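Local coordinates for protein cellulase CEL9M (Clostridium cellulolyticum, PDB 1IA6) that probably hydrolyses internal beta-1,4-glucosidic linkages in cellulose and related beta-glucans, as a family 9 glycoside hydrolase with bound calcium and zinc, at residues N357-P362 with F399-N404; Y350-G355 with T386-G391; D212-A217 with T231-F236; A206-D211 with D258-A263. All blocks are in the same frame, centred on the assembly; numbering follows the deposited sequence.

The four contacts form two touching pairs. Contacts 1 and 2 join loops of the region between helices 327-341 and 406-409. Their centres are 11 Å apart, and their segments alternate along the chain. Contact 1 holds D401, a predicted active-site residue; in contact 2 the side chain of V390 lies about 7 Å from those of D401 and E410, the other predicted one. Contacts 3 and 4 share helix 210-224 and one calcium ion, with centres 10 Å apart. Contact 3 is nested in the loop that contact 4 closes. The nearest atoms of contacts 2 and 4 are about 15 Å apart, so the calcium contacts do not touch the active-site pair.

Contact 1 (N357-P362 with F399-N404); sequences NWCIHP and FLDDAN
The carboxylate of D401 meets the backbone N-H groups of I360 and H361. Its CG lies anti to the backbone N (chi1 -172°), and this carries both oxygens across to 357-362. D401 OD2 accepts from I360 N at 3.0 Å through its syn lone pair, with 162° at the hydrogen. D401 OD1 takes a weak bond from H361 N at 3.2 Å. One firm bond and one weak one, a bond to each oxygen, would limit its rotation. A water lies between the segments, 2.8 Å from D401 OD2 and within bonding range of W358 O.

The side chain of I360 crosses that of D401 at about a right angle, and its CG1 rests on OD2. The H361 ring stands steeply to the carboxylate, the planes 79° apart, with D401 OD1 at the ring edge. One face of the H361 ring receives D402 CA in a CH-pi contact, 4.1 Å from the ring centroid. C359 SG approaches the edge of the F399 ring, 4.2 Å from F399 CZ, in a sulfur-aromatic contact. F399 also meets the ring of Y350 edge-to-face. D401 is a predicted active-site residue, and this network probably positions it. D401 is also the centre of an inverse gamma turn.

Both segments are loops at the surface. The loop 357-362 precedes helix 365-368. The loop 399-404 leads into helix 406-409; from 357-362, C359 touches T409 of that helix.

Contact 2 (Y350-G355 with T386-G391); sequences YIIGYG and TGALVG
I351 and L389 form a single beta bridge between two loops, outside any regular sheet. I351 also opens a type II beta turn that runs to Y354, with G353 at a positive phi. I352 N donates to A388 O at 2.9 Å, and G387 N donates to I352 O at 2.8 Å. V390 N reaches Y350 O at 3.2 Å.

Side chains pack around these backbone bonds. V390 sets its two methyls on different partners. With chi1 at -62°, its CG1 is anti to the carbonyl carbon and its CG2 sits between that carbon and the backbone N. V390 CG2 meets the edge of the Y350 ring, 3.7 Å from Y350 CD1. V390 CG1 touches I352 CD1 at 3.9 Å. The side chains of both I352 and Y350 cross V390 at about a right angle. The extended chain of I352 (chi2 175°) brings CD1 to A388 CB as well. The CG2 branch of I351 lies on G387 CA at 3.7 Å.

The contact is buried. Y350 and L389 also touch L307 of helix 306-323, and L389 packs on I340 of helix 327-341. N416 holds 386-391 by bonding to G387 O and L389 N. V390 lies near the predicted active-site residues D401 and E410.

A backbone CH contact adds to the bridge: I351 CA approaches A388 O at 3.3 Å.

Contact 3 (D212-A217 with T231-F236); sequences DLAWAA and TDAEQF. With CA (calcium ion), chain B.
The calcium ion is gripped by eight atoms, and D212 OD2 binds it at 2.4 Å from the first turn of helix 210-224. Waters 3 and 4 are two more ligands. Water 3 also donates to the other carboxylate oxygen, D212 OD1, at 2.7 Å, so both oxygens of D212 are engaged on the metal side. The remaining ligands come from S208, D211 and D257. D212 itself points away from helix 228-236.

The opposing side of the helix is apolar. Helices 210-224 and 228-236 pack as an antiparallel pair, their segment axes 7.9 Å apart at a crossing angle of -159°. Such pairs build the (alpha/alpha)6 barrel of family 9 catalytic modules. Small residues allow the close approach: A217 CB meets A233 CB at 3.8 Å, and A214 CB lies against A233 O at 3.7 Å.

L213 and F236 fill the adjoining position. L213 CD1 sits over the centre of the F236 ring, 3.9 Å from the centroid, in a CH-pi contact. L213 CB touches F236 CD2 at 3.6 Å. F236 also packs on Y188 and K192 of helix 174-193, and A233 packs on L267 of helix 260-271.

Contact 4 (A206-D211 with D258-A263); sequences ATSFGD and DMYVPA. With CA (calcium ion), chain B.
This contact forms part of the calcium site, where the starts of helices 210-224 and 260-271 meet. S208 binds the ion through both its backbone O, at 2.4 Å, and its side-chain OG, at 2.6 Å. D211 is bidentate: OD2 lies 2.5 Å from the calcium ion and OD1 2.8 Å. D257 and the ligands around D212 complete the shell.

D211 also joins the two segments. Its CG lies between the backbone N and the carbonyl carbon (chi1 52°), which sets the carboxylate between the metal and 258-263. M259 N donates to D211 OD2 at 2.8 Å, with an angle of 160° at the hydrogen. The bond uses the anti lone pair of OD2. M259 is the N-cap residue of helix 260-271, so the carboxylate is held close to that helix start.

The Y260 ring lies over D211. D211 CB is centred above the ring face in a CH-pi contact, 3.3 Å from the centroid, and the carboxylate plane is only 19° from the ring plane. Y260 OH reaches on to S208 CB at 3.9 Å. D258 shapes the turn into the helix: its OD1 accepts from Y260 N at 3.1 Å, making an Asx turn. M259 packs on D212 and W215, which links the site to helix 210-224.

D211 OD2 thus serves the calcium ion and a backbone N-H at once. The metal and the N-H would both stabilise the ionised carboxylate, and together they limit its rotation.

Contact 1 (N357-P362 with F399-N404)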
# COMPACT_ATOMS: atom_id res chain seq x y z
N ASN A 357 3.41 -5.94 24.43
CA ASN A 357 3.23 -7.34 24.07
C ASN A 357 2.96 -7.59 22.59
O ASN A 357 2.01 -8.29 22.24
CB ASN A 357 2.10 -7.94 24.90
CG ASN A 357 2.23 -9.44 25.05
OD1 ASN A 357 3.33 -9.96 25.21
ND2 ASN A 357 1.10 -10.14 25.01
N TRP A 358 3.80 -7.03 21.72
CA TRP A 358 3.63 -7.19 20.28
C TRP A 358 4.05 -8.56 19.76
O TRP A 358 4.70 -9.34 20.46
CB TRP A 358 4.38 -6.08 19.55
CG TRP A 358 5.86 -6.04 19.83
CD1 TRP A 358 6.80 -6.94 19.40
CD2 TRP A 358 6.57 -5.04 20.57
NE1 TRP A 358 8.04 -6.56 19.83
CE2 TRP A 358 7.93 -5.40 20.55
CE3 TRP A 358 6.18 -3.88 21.25
CZ2 TRP A 358 8.92 -4.63 21.18
CZ3 TRP A 358 7.16 -3.12 21.88
CH2 TRP A 358 8.51 -3.50 21.84
N CYS A 359 3.66 -8.84 18.52
CA CYS A 359 3.97 -10.11 17.85
C CYS A 359 5.47 -10.38 17.78
O CYS A 359 6.24 -9.52 17.37
CB CYS A 359 3.37 -10.08 16.44
SG CYS A 359 3.71 -11.52 15.41
N ILE A 360 5.89 -11.59 18.17
CA ILE A 360 7.30 -11.94 18.14
C ILE A 360 7.64 -12.94 17.03
O ILE A 360 8.81 -13.28 16.84
CB ILE A 360 7.78 -12.54 19.49
CG1 ILE A 360 7.01 -13.83 19.79
CG2 ILE A 360 7.57 -11.53 20.61
CD1 ILE A 360 7.49 -14.55 21.04
N HIS A 361 6.62 -13.39 16.31
CA HIS A 361 6.80 -14.35 15.22
C HIS A 361 6.31 -13.82 13.86
O HIS A 361 5.55 -14.49 13.17
CB HIS A 361 6.04 -15.64 15.53
CG HIS A 361 6.64 -16.46 16.63
ND1 HIS A 361 7.70 -17.31 16.43
CD2 HIS A 361 6.34 -16.55 17.95
CE1 HIS A 361 8.02 -17.90 17.57
NE2 HIS A 361 7.21 -17.45 18.51
N PRO A 362 6.75 -12.62 13.45
CA PRO A 362 6.28 -12.12 12.15
C PRO A 362 6.75 -13.01 11.00
O PRO A 362 7.86 -13.53 11.02
CB PRO A 362 6.90 -10.72 12.08
CG PRO A 362 8.20 -10.90 12.84
CD PRO A 362 7.75 -11.71 14.04
N PHE A 399 -5.63 -13.92 19.17
CA PHE A 399 -4.43 -13.84 18.35
C PHE A 399 -3.49 -15.00 18.68
O PHE A 399 -3.23 -15.28 19.85
CB PHE A 399 -3.69 -12.52 18.61
CG PHE A 399 -2.53 -12.29 17.67
CD1 PHE A 399 -2.75 -11.91 16.36
CD2 PHE A 399 -1.23 -12.49 18.10
CE1 PHE A 399 -1.69 -11.72 15.48
CE2 PHE A 399 -0.15 -12.31 17.23
CZ PHE A 399 -0.39 -11.92 15.92
N LEU A 400 -3.01 -15.68 17.65
CA LEU A 400 -2.09 -16.80 17.83
C LEU A 400 -0.71 -16.38 17.36
O LEU A 400 -0.42 -16.37 16.17
CB LEU A 400 -2.58 -18.01 17.04
CG LEU A 400 -3.97 -18.53 17.40
CD1 LEU A 400 -4.35 -19.70 16.49
CD2 LEU A 400 -4.00 -18.96 18.86
N ASP A 401 0.15 -16.03 18.32
CA ASP A 401 1.50 -15.59 18.01
C ASP A 401 2.46 -16.76 17.95
O ASP A 401 3.14 -17.08 18.94
CB ASP A 401 1.96 -14.58 19.07
CG ASP A 401 3.28 -13.91 18.72
OD1 ASP A 401 3.79 -14.14 17.60
OD2 ASP A 401 3.81 -13.16 19.56
N ASP A 402 2.52 -17.42 16.80
CA ASP A 402 3.42 -18.56 16.63
C ASP A 402 3.90 -18.72 15.19
O ASP A 402 3.35 -18.12 14.26
CB ASP A 402 2.76 -19.85 17.12
CG ASP A 402 1.52 -20.21 16.34
OD1 ASP A 402 0.94 -21.28 16.63
OD2 ASP A 402 1.13 -19.44 15.45
N ALA A 403 4.92 -19.56 15.03
CA ALA A 403 5.57 -19.83 13.75
C ALA A 403 4.75 -20.06 12.47
O ALA A 403 4.93 -19.33 11.50
CB ALA A 403 6.53 -21.00 13.94
N ASN A 404 3.87 -21.05 12.47
CA ASN A 404 3.12 -21.38 11.25
C ASN A 404 1.78 -20.69 10.97
O ASN A 404 1.23 -20.84 9.88
CB ASN A 404 2.91 -22.90 11.18
CG ASN A 404 2.76 -23.40 9.76
OD1 ASN A 404 1.88 -24.21 9.46
ND2 ASN A 404 3.63 -22.93 8.87
O HOH W 1 2.70 -11.50 21.53
O HOH W 2 4.94 -16.58 11.56

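Contact 2 (Y350-G355 with T386-G391)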
# COMPACT_ATOMS: atom_id res chain seq x y z
N TYR A 350 -0.91 -4.25 17.70
CA TYR A 350 -0.78 -5.02 16.47
C TYR A 350 0.27 -4.44 15.54
O TYR A 350 0.45 -4.91 14.41
CB TYR A 350 -2.14 -5.15 15.79
CG TYR A 350 -3.00 -6.19 16.48
CD1 TYR A 350 -2.64 -7.53 16.45
CD2 TYR A 350 -4.13 -5.82 17.21
CE1 TYR A 350 -3.37 -8.49 17.14
CE2 TYR A 350 -4.88 -6.78 17.91
CZ TYR A 350 -4.49 -8.11 17.87
OH TYR A 350 -5.22 -9.07 18.54
N ILE A 351 0.97 -3.43 16.03
CA ILE A 351 2.07 -2.82 15.29
C ILE A 351 3.33 -3.28 16.02
O ILE A 351 3.54 -2.94 17.19
CB ILE A 351 2.01 -1.27 15.32
CG1 ILE A 351 0.77 -0.78 14.58
CG2 ILE A 351 3.26 -0.70 14.67
CD1 ILE A 351 0.61 0.73 14.62
N ILE A 352 4.16 -4.06 15.35
CA ILE A 352 5.38 -4.56 15.98
C ILE A 352 6.31 -3.42 16.41
O ILE A 352 6.49 -2.45 15.68
CB ILE A 352 6.13 -5.51 15.03
CG1 ILE A 352 5.29 -6.77 14.78
CG2 ILE A 352 7.49 -5.89 15.62
CD1 ILE A 352 5.88 -7.72 13.76
N GLY A 353 6.87 -3.54 17.61
CA GLY A 353 7.78 -2.51 18.09
C GLY A 353 7.12 -1.29 18.71
O GLY A 353 7.80 -0.36 19.14
N TYR A 354 5.79 -1.29 18.75
CA TYR A 354 5.04 -0.19 19.33
C TYR A 354 4.14 -0.71 20.44
O TYR A 354 3.64 -1.83 20.36
CB TYR A 354 4.20 0.51 18.25
CG TYR A 354 3.24 1.56 18.78
CD1 TYR A 354 2.05 1.20 19.41
CD2 TYR A 354 3.54 2.92 18.68
CE1 TYR A 354 1.18 2.16 19.92
CE2 TYR A 354 2.68 3.89 19.18
CZ TYR A 354 1.51 3.50 19.80
OH TYR A 354 0.66 4.46 20.30
N GLY A 355 3.95 0.10 21.48
CA GLY A 355 3.07 -0.31 22.56
C GLY A 355 3.54 -1.50 23.37
O GLY A 355 4.72 -1.60 23.71
N THR A 386 10.19 -3.11 13.43
CA THR A 386 9.49 -1.90 13.83
C THR A 386 8.48 -1.36 12.83
O THR A 386 8.79 -1.18 11.65
CB THR A 386 10.50 -0.78 14.15
OG1 THR A 386 11.42 -1.25 15.14
CG2 THR A 386 9.79 0.47 14.66
N GLY A 387 7.26 -1.11 13.31
CA GLY A 387 6.21 -0.55 12.47
C GLY A 387 5.33 -1.47 11.64
O GLY A 387 4.37 -1.01 11.02
N ALA A 388 5.63 -2.76 11.61
CA ALA A 388 4.84 -3.68 10.81
C ALA A 388 3.47 -3.98 11.39
O ALA A 388 3.33 -4.28 12.57
CB ALA A 388 5.61 -5.00 10.62
N LEU A 389 2.45 -3.88 10.54
CA LEU A 389 1.08 -4.20 10.94
C LEU A 389 0.90 -5.68 10.61
O LEU A 389 1.07 -6.09 9.46
CB LEU A 389 0.07 -3.36 10.14
CG LEU A 389 -1.41 -3.65 10.41
CD1 LEU A 389 -1.78 -3.19 11.82
CD2 LEU A 389 -2.26 -2.92 9.39
N VAL A 390 0.58 -6.50 11.61
CA VAL A 390 0.39 -7.92 11.36
C VAL A 390 -1.01 -8.23 10.85
O VAL A 390 -1.90 -7.38 10.88
CB VAL A 390 0.68 -8.77 12.62
CG1 VAL A 390 2.13 -8.59 13.04
CG2 VAL A 390 -0.25 -8.36 13.74
N GLY A 391 -1.21 -9.46 10.38
CA GLY A 391 -2.52 -9.86 9.87
C GLY A 391 -3.65 -9.50 10.81
O GLY A 391 -4.61 -8.84 10.42

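Contact 3 (D212-A217 with T231-F236)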
# COMPACT_ATOMS: atom_id res chain seq x y z
N ASP A 212 -9.10 1.21 -11.38
CA ASP A 212 -7.76 1.77 -11.42
C ASP A 212 -7.61 2.86 -12.49
O ASP A 212 -7.01 3.90 -12.24
CB ASP A 212 -6.76 0.64 -11.65
CG ASP A 212 -6.87 -0.43 -10.58
OD1 ASP A 212 -6.35 -0.22 -9.47
OD2 ASP A 212 -7.51 -1.47 -10.84
N LEU A 213 -8.17 2.62 -13.67
CA LEU A 213 -8.09 3.62 -14.73
C LEU A 213 -8.76 4.92 -14.30
O LEU A 213 -8.23 6.01 -14.53
CB LEU A 213 -8.77 3.11 -16.01
CG LEU A 213 -7.97 2.14 -16.87
CD1 LEU A 213 -8.87 1.57 -17.96
CD2 LEU A 213 -6.78 2.86 -17.50
N ALA A 214 -9.93 4.80 -13.68
CA ALA A 214 -10.68 5.97 -13.22
C ALA A 214 -9.87 6.72 -12.16
O ALA A 214 -9.75 7.94 -12.20
CB ALA A 214 -12.02 5.54 -12.64
N TRP A 215 -9.33 5.96 -11.22
CA TRP A 215 -8.51 6.50 -10.14
C TRP A 215 -7.30 7.26 -10.70
O TRP A 215 -7.05 8.41 -10.32
CB TRP A 215 -8.08 5.34 -9.24
CG TRP A 215 -6.96 5.58 -8.27
CD1 TRP A 215 -5.69 5.07 -8.34
CD2 TRP A 215 -7.02 6.29 -7.02
NE1 TRP A 215 -4.97 5.40 -7.22
CE2 TRP A 215 -5.76 6.15 -6.39
CE3 TRP A 215 -8.02 7.03 -6.38
CZ2 TRP A 215 -5.48 6.72 -5.15
CZ3 TRP A 215 -7.74 7.60 -5.13
CH2 TRP A 215 -6.48 7.44 -4.53
N ALA A 216 -6.56 6.64 -11.61
CA ALA A 216 -5.39 7.27 -12.21
C ALA A 216 -5.79 8.53 -12.98
O ALA A 216 -5.08 9.53 -12.96
CB ALA A 216 -4.68 6.30 -13.15
N ALA A 217 -6.94 8.47 -13.64
CA ALA A 217 -7.45 9.59 -14.41
C ALA A 217 -7.77 10.80 -13.53
O ALA A 217 -7.50 11.94 -13.92
CB ALA A 217 -8.69 9.17 -15.20
N THR A 231 -13.49 12.92 -18.31
CA THR A 231 -14.40 12.33 -19.27
C THR A 231 -14.07 10.83 -19.32
O THR A 231 -14.96 9.99 -19.33
CB THR A 231 -14.24 12.96 -20.67
OG1 THR A 231 -14.56 14.36 -20.60
CG2 THR A 231 -15.17 12.29 -21.67
N ASP A 232 -12.77 10.51 -19.33
CA ASP A 232 -12.33 9.11 -19.35
C ASP A 232 -12.76 8.41 -18.06
O ASP A 232 -13.32 7.32 -18.09
CB ASP A 232 -10.80 9.00 -19.42
CG ASP A 232 -10.24 9.33 -20.79
OD1 ASP A 232 -11.02 9.43 -21.76
OD2 ASP A 232 -9.00 9.47 -20.89
N ALA A 233 -12.47 9.05 -16.93
CA ALA A 233 -12.78 8.48 -15.63
C ALA A 233 -14.24 8.07 -15.45
O ALA A 233 -14.52 6.98 -14.96
CB ALA A 233 -12.38 9.46 -14.53
N GLU A 234 -15.16 8.94 -15.85
CA GLU A 234 -16.57 8.62 -15.70
C GLU A 234 -16.98 7.41 -16.53
O GLU A 234 -17.92 6.69 -16.18
CB GLU A 234 -17.43 9.83 -16.07
CG GLU A 234 -17.14 11.04 -15.19
CD GLU A 234 -18.35 11.94 -15.03
OE1 GLU A 234 -19.32 11.51 -14.36
OE2 GLU A 234 -18.33 13.07 -15.56
N GLN A 235 -16.27 7.18 -17.63
CA GLN A 235 -16.56 6.05 -18.50
C GLN A 235 -15.94 4.76 -17.96
O GLN A 235 -16.59 3.72 -17.94
CB GLN A 235 -16.01 6.35 -19.90
CG GLN A 235 -16.21 5.23 -20.90
CD GLN A 235 -15.52 5.52 -22.23
OE1 GLN A 235 -14.77 4.69 -22.74
NE2 GLN A 235 -15.78 6.70 -22.78
N PHE A 236 -14.70 4.84 -17.49
CA PHE A 236 -14.02 3.66 -16.96
C PHE A 236 -14.59 3.10 -15.66
O PHE A 236 -14.62 1.89 -15.46
CB PHE A 236 -12.53 3.94 -16.77
CG PHE A 236 -11.79 4.26 -18.03
CD1 PHE A 236 -12.06 3.55 -19.20
CD2 PHE A 236 -10.82 5.25 -18.06
CE1 PHE A 236 -11.36 3.84 -20.38
CE2 PHE A 236 -10.12 5.54 -19.22
CZ PHE A 236 -10.39 4.83 -20.38
CA CA B . -8.74 -3.14 -9.64
O HOH W 3 -7.14 -2.35 -7.99
O HOH W 4 -7.07 -4.85 -9.72

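Contact 4 (A206-D211 with D258-A263)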
# COMPACT_ATOMS: atom_id res chain seq x y z
N ALA A 206 -5.87 -10.46 -9.96
CA ALA A 206 -6.70 -9.26 -10.10
C ALA A 206 -8.02 -9.55 -10.79
O ALA A 206 -8.13 -10.48 -11.60
CB ALA A 206 -5.94 -8.19 -10.85
N THR A 207 -9.03 -8.73 -10.50
CA THR A 207 -10.35 -8.92 -11.07
C THR A 207 -10.95 -7.68 -11.74
O THR A 207 -11.97 -7.78 -12.42
CB THR A 207 -11.35 -9.37 -9.99
OG1 THR A 207 -11.50 -8.32 -9.02
CG2 THR A 207 -10.85 -10.62 -9.30
N SER A 208 -10.32 -6.53 -11.56
CA SER A 208 -10.87 -5.30 -12.12
C SER A 208 -9.82 -4.27 -12.51
O SER A 208 -8.79 -4.17 -11.84
CB SER A 208 -11.80 -4.66 -11.10
OG SER A 208 -11.07 -4.34 -9.93
N PHE A 209 -10.08 -3.51 -13.56
CA PHE A 209 -9.14 -2.47 -13.98
C PHE A 209 -9.83 -1.12 -14.21
O PHE A 209 -9.18 -0.08 -14.23
CB PHE A 209 -8.36 -2.91 -15.23
CG PHE A 209 -9.21 -3.10 -16.45
CD1 PHE A 209 -9.65 -2.01 -17.19
CD2 PHE A 209 -9.57 -4.38 -16.86
CE1 PHE A 209 -10.43 -2.18 -18.32
CE2 PHE A 209 -10.36 -4.56 -18.00
CZ PHE A 209 -10.79 -3.46 -18.72
N GLY A 210 -11.15 -1.14 -14.37
CA GLY A 210 -11.88 0.10 -14.59
C GLY A 210 -11.74 1.04 -13.40
O GLY A 210 -11.70 2.26 -13.55
N ASP A 211 -11.67 0.46 -12.21
CA ASP A 211 -11.50 1.24 -10.99
C ASP A 211 -10.14 1.94 -11.00
O ASP A 211 -10.04 3.12 -10.68
CB ASP A 211 -11.63 0.32 -9.76
CG ASP A 211 -10.71 -0.91 -9.84
OD1 ASP A 211 -10.59 -1.51 -10.92
OD2 ASP A 211 -10.13 -1.28 -8.80
N ASP A 258 -9.31 -3.73 -5.40
CA ASP A 258 -10.54 -2.94 -5.50
C ASP A 258 -10.34 -1.47 -5.12
O ASP A 258 -10.18 -1.14 -3.95
CB ASP A 258 -11.61 -3.58 -4.61
CG ASP A 258 -12.93 -2.82 -4.62
OD1 ASP A 258 -13.13 -1.96 -5.49
OD2 ASP A 258 -13.77 -3.11 -3.75
N MET A 259 -10.35 -0.61 -6.13
CA MET A 259 -10.17 0.82 -5.90
C MET A 259 -11.42 1.62 -6.28
O MET A 259 -11.34 2.82 -6.50
CB MET A 259 -8.97 1.34 -6.70
CG MET A 259 -7.62 0.91 -6.13
SD MET A 259 -7.33 1.60 -4.49
CE MET A 259 -6.79 3.26 -4.94
N TYR A 260 -12.56 0.94 -6.35
CA TYR A 260 -13.81 1.61 -6.70
C TYR A 260 -14.26 2.68 -5.72
O TYR A 260 -14.79 3.71 -6.13
CB TYR A 260 -14.93 0.57 -6.89
CG TYR A 260 -14.86 -0.13 -8.23
CD1 TYR A 260 -15.21 0.54 -9.40
CD2 TYR A 260 -14.38 -1.43 -8.33
CE1 TYR A 260 -15.09 -0.08 -10.64
CE2 TYR A 260 -14.25 -2.05 -9.57
CZ TYR A 260 -14.61 -1.37 -10.72
OH TYR A 260 -14.47 -1.98 -11.94
N VAL A 261 -14.05 2.45 -4.42
CA VAL A 261 -14.46 3.43 -3.43
C VAL A 261 -13.58 4.69 -3.51
O VAL A 261 -14.10 5.81 -3.55
CB VAL A 261 -14.42 2.83 -2.00
CG1 VAL A 261 -14.84 3.88 -0.98
CG2 VAL A 261 -15.35 1.63 -1.92
N PRO A 262 -12.25 4.53 -3.52
CA PRO A 262 -11.40 5.72 -3.61
C PRO A 262 -11.69 6.51 -4.89
O PRO A 262 -11.74 7.74 -4.88
CB PRO A 262 -9.99 5.14 -3.61
CG PRO A 262 -10.14 3.94 -2.74
CD PRO A 262 -11.45 3.33 -3.20
N ALA A 263 -11.90 5.80 -5.99
CA ALA A 263 -12.18 6.46 -7.27
C ALA A 263 -13.49 7.22 -7.19
O ALA A 263 -13.59 8.35 -7.69
CB ALA A 263 -12.22 5.43 -8.40
CA CA B . -8.74 -3.14 -9.64
O HOH W 4 -7.07 -4.85 -9.72
O HOH W 3 -7.14 -2.35 -7.99